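Tight junction protein ZO-3 (Homo sapiens, PDB 3KFV) acts as a tight-junction scaffold, linking transmembrane proteins such as claudins and occludin to the actin cytoskeleton. Local coordinates at residues I186-V191 against N214-Y219. Sequence-based numbering, arbitrary orientation.
Sequences IKLDTV and NYVQYY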
loop_
_atom_site.group_PDB
_atom_site.type_symbol
_atom_site.label_atom_id
_atom_site.label_comp_id
_atom_site.label_asym_id
_atom_site.label_seq_id
_atom_site.Cartn_x
_atom_site.Cartn_y
_atom_site.Cartn_z
ATOM N N ILE A 186 2.141 -7.277 13.651
ATOM C CA ILE A 186 1.078 -7.781 12.791
ATOM C C ILE A 186 1.633 -8.935 11.957
ATOM O O ILE A 186 2.759 -8.864 11.452
ATOM C CB ILE A 186 0.543 -6.667 11.861
ATOM C CG1 ILE A 186 -0.509 -7.216 10.889
ATOM C CG2 ILE A 186 1.694 -5.997 11.106
ATOM C CD1 ILE A 186 -1.834 -7.518 11.531
ATOM N N LYS A 187 0.851 -10.002 11.833
ATOM C CA LYS A 187 1.267 -11.168 11.060
ATOM C C LYS A 187 0.441 -11.315 9.799
ATOM O O LYS A 187 -0.778 -11.164 9.823
ATOM C CB LYS A 187 1.162 -12.438 11.902
ATOM C CG LYS A 187 2.232 -12.526 12.967
ATOM C CD LYS A 187 1.771 -13.333 14.161
ATOM C CE LYS A 187 2.605 -12.979 15.384
ATOM N NZ LYS A 187 4.060 -12.927 15.042
ATOM N N LEU A 188 1.121 -11.610 8.700
ATOM C CA LEU A 188 0.465 -11.873 7.427
ATOM C C LEU A 188 -0.642 -12.940 7.523
ATOM O O LEU A 188 -1.714 -12.777 6.941
ATOM C CB LEU A 188 1.505 -12.290 6.395
ATOM C CG LEU A 188 0.994 -12.553 4.986
ATOM C CD1 LEU A 188 0.408 -11.275 4.407
ATOM C CD2 LEU A 188 2.118 -13.093 4.116
ATOM N N ASP A 189 -0.389 -14.024 8.256
ATOM C CA ASP A 189 -1.378 -15.093 8.370
ATOM C C ASP A 189 -2.693 -14.571 8.907
ATOM O O ASP A 189 -3.764 -15.074 8.552
ATOM C CB ASP A 189 -0.893 -16.231 9.266
ATOM C CG ASP A 189 -1.690 -17.517 9.051
ATOM O OD1 ASP A 189 -1.852 -17.919 7.870
ATOM O OD2 ASP A 189 -2.158 -18.118 10.054
ATOM N N THR A 190 -2.618 -13.573 9.779
ATOM C CA THR A 190 -3.829 -12.997 10.338
ATOM C C THR A 190 -4.689 -12.466 9.206
ATOM O O THR A 190 -5.893 -12.742 9.149
ATOM C CB THR A 190 -3.531 -11.871 11.328
ATOM O OG1 THR A 190 -2.925 -12.426 12.498
ATOM C CG2 THR A 190 -4.814 -11.181 11.736
ATOM N N VAL A 191 -4.055 -11.722 8.301
ATOM C CA VAL A 191 -4.741 -11.123 7.162
ATOM C C VAL A 191 -5.244 -12.203 6.210
ATOM O O VAL A 191 -6.392 -12.164 5.770
ATOM C CB VAL A 191 -3.823 -10.148 6.402
ATOM C CG1 VAL A 191 -4.588 -9.454 5.286
ATOM C CG2 VAL A 191 -3.235 -9.126 7.362
ATOM N N ASN A 214 2.182 -4.495 0.193
ATOM C CA ASN A 214 2.327 -4.183 -1.218
ATOM C C ASN A 214 3.300 -5.153 -1.877
ATOM O O ASN A 214 3.090 -5.573 -3.013
ATOM C CB ASN A 214 2.805 -2.749 -1.412
ATOM C CG ASN A 214 1.699 -1.743 -1.235
ATOM O OD1 ASN A 214 0.521 -2.080 -1.320
ATOM N ND2 ASN A 214 2.068 -0.495 -0.994
ATOM N N TYR A 215 4.354 -5.519 -1.153
ATOM C CA TYR A 215 5.411 -6.345 -1.716
ATOM C C TYR A 215 4.966 -7.780 -1.984
ATOM O O TYR A 215 5.278 -8.348 -3.036
ATOM C CB TYR A 215 6.651 -6.332 -0.819
ATOM C CG TYR A 215 7.864 -6.931 -1.490
ATOM C CD1 TYR A 215 8.388 -6.361 -2.644
ATOM C CD2 TYR A 215 8.476 -8.066 -0.984
ATOM C CE1 TYR A 215 9.492 -6.900 -3.270
ATOM C CE2 TYR A 215 9.583 -8.614 -1.607
ATOM C CZ TYR A 215 10.083 -8.025 -2.748
ATOM O OH TYR A 215 11.175 -8.561 -3.379
ATOM N N VAL A 216 4.246 -8.367 -1.032
ATOM C CA VAL A 216 3.708 -9.713 -1.219
ATOM C C VAL A 216 2.421 -9.681 -2.037
ATOM O O VAL A 216 1.770 -10.703 -2.215
ATOM C CB VAL A 216 3.446 -10.438 0.121
ATOM C CG1 VAL A 216 4.735 -10.557 0.918
ATOM C CG2 VAL A 216 2.369 -9.718 0.920
ATOM N N GLN A 217 2.053 -8.496 -2.515
ATOM C CA GLN A 217 0.969 -8.359 -3.486
ATOM C C GLN A 217 -0.437 -8.585 -2.918
ATOM O O GLN A 217 -1.346 -9.032 -3.620
ATOM C CB GLN A 217 1.230 -9.253 -4.699
ATOM C CG GLN A 217 2.541 -8.920 -5.391
ATOM C CD GLN A 217 2.697 -9.616 -6.725
ATOM O OE1 GLN A 217 2.599 -8.978 -7.777
ATOM N NE2 GLN A 217 2.938 -10.930 -6.696
ATOM N N TYR A 218 -0.600 -8.264 -1.639
ATOM C CA TYR A 218 -1.911 -8.179 -1.023
ATOM C C TYR A 218 -2.508 -6.819 -1.342
ATOM O O TYR A 218 -3.714 -6.623 -1.239
ATOM C CB TYR A 218 -1.790 -8.359 0.486
ATOM C CG TYR A 218 -1.840 -9.802 0.917
ATOM C CD1 TYR A 218 -2.765 -10.231 1.854
ATOM C CD2 TYR A 218 -0.980 -10.742 0.365
ATOM C CE1 TYR A 218 -2.824 -11.554 2.245
ATOM C CE2 TYR A 218 -1.027 -12.073 0.752
ATOM C CZ TYR A 218 -1.953 -12.474 1.694
ATOM O OH TYR A 218 -2.018 -13.795 2.091
ATOM N N TYR A 219 -1.639 -5.890 -1.731
ATOM C CA TYR A 219 -2.017 -4.543 -2.167
ATOM C C TYR A 219 -3.228 -3.973 -1.453
ATOM O O TYR A 219 -4.312 -3.884 -2.037
ATOM C CB TYR A 219 -2.239 -4.497 -3.681
ATOM C CG TYR A 219 -0.973 -4.697 -4.473
ATOM C CD1 TYR A 219 0.068 -3.772 -4.408
ATOM C CD2 TYR A 219 -0.809 -5.812 -5.275
ATOM C CE1 TYR A 219 1.227 -3.953 -5.123
ATOM C CE2 TYR A 219 0.351 -6.000 -5.998
ATOM C CZ TYR A 219 1.363 -5.069 -5.918
ATOM O OH TYR A 219 2.511 -5.270 -6.647
#
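Y218 reaches across to the first turn of helix 188-196 and lays its ring against L188 and V191. Followed outward, CB and CG of Y218 have no close partner in the helix; the touching starts further along the ring. CG swings anti to its own carbonyl carbon (chi1 -87°), which sends the ring toward the helix. Y218 CD1 is the first atom to touch, 4.0 Å from V191 CG1. Next along that side, Y218 CE1 is shared, with V191 CG1 at 4.1 Å and L188 CD1 slightly nearer. Y218 CZ then comes 3.8 Å from L188 CD1, and Y218 CE2 is about as close to the same methyl. At the tip, Y218 OH only grazes L188 CD1, at 4.2 Å.

L188 CD1 thus sits over one face of the Y218 ring in a CH-pi contact, 3.9 Å from the centroid and 14° off the normal, shifted a little toward the rim. V191 CG1 approaches more obliquely. L188 CD1 also meets V216 CG2 at 4.3 Å, while V216 O lies in the ring plane at its edge. No hydrogen bond crosses; the join is purely apolar. With an alanine here in place of Y218, L188 CD1 would probably lose its aromatic partner and a gap would open beside V191, which also packs on A201 and L203 of strand 200-203.

Helix 207-215 ends in a Schellman motif with Q217 at positive phi, and Y218 follows directly. The contact therefore joins the helix leading into strand 200-203 to the turn leading into strand 221-227, in the parallel sheet of the MAGUK guanylate kinase-like domain.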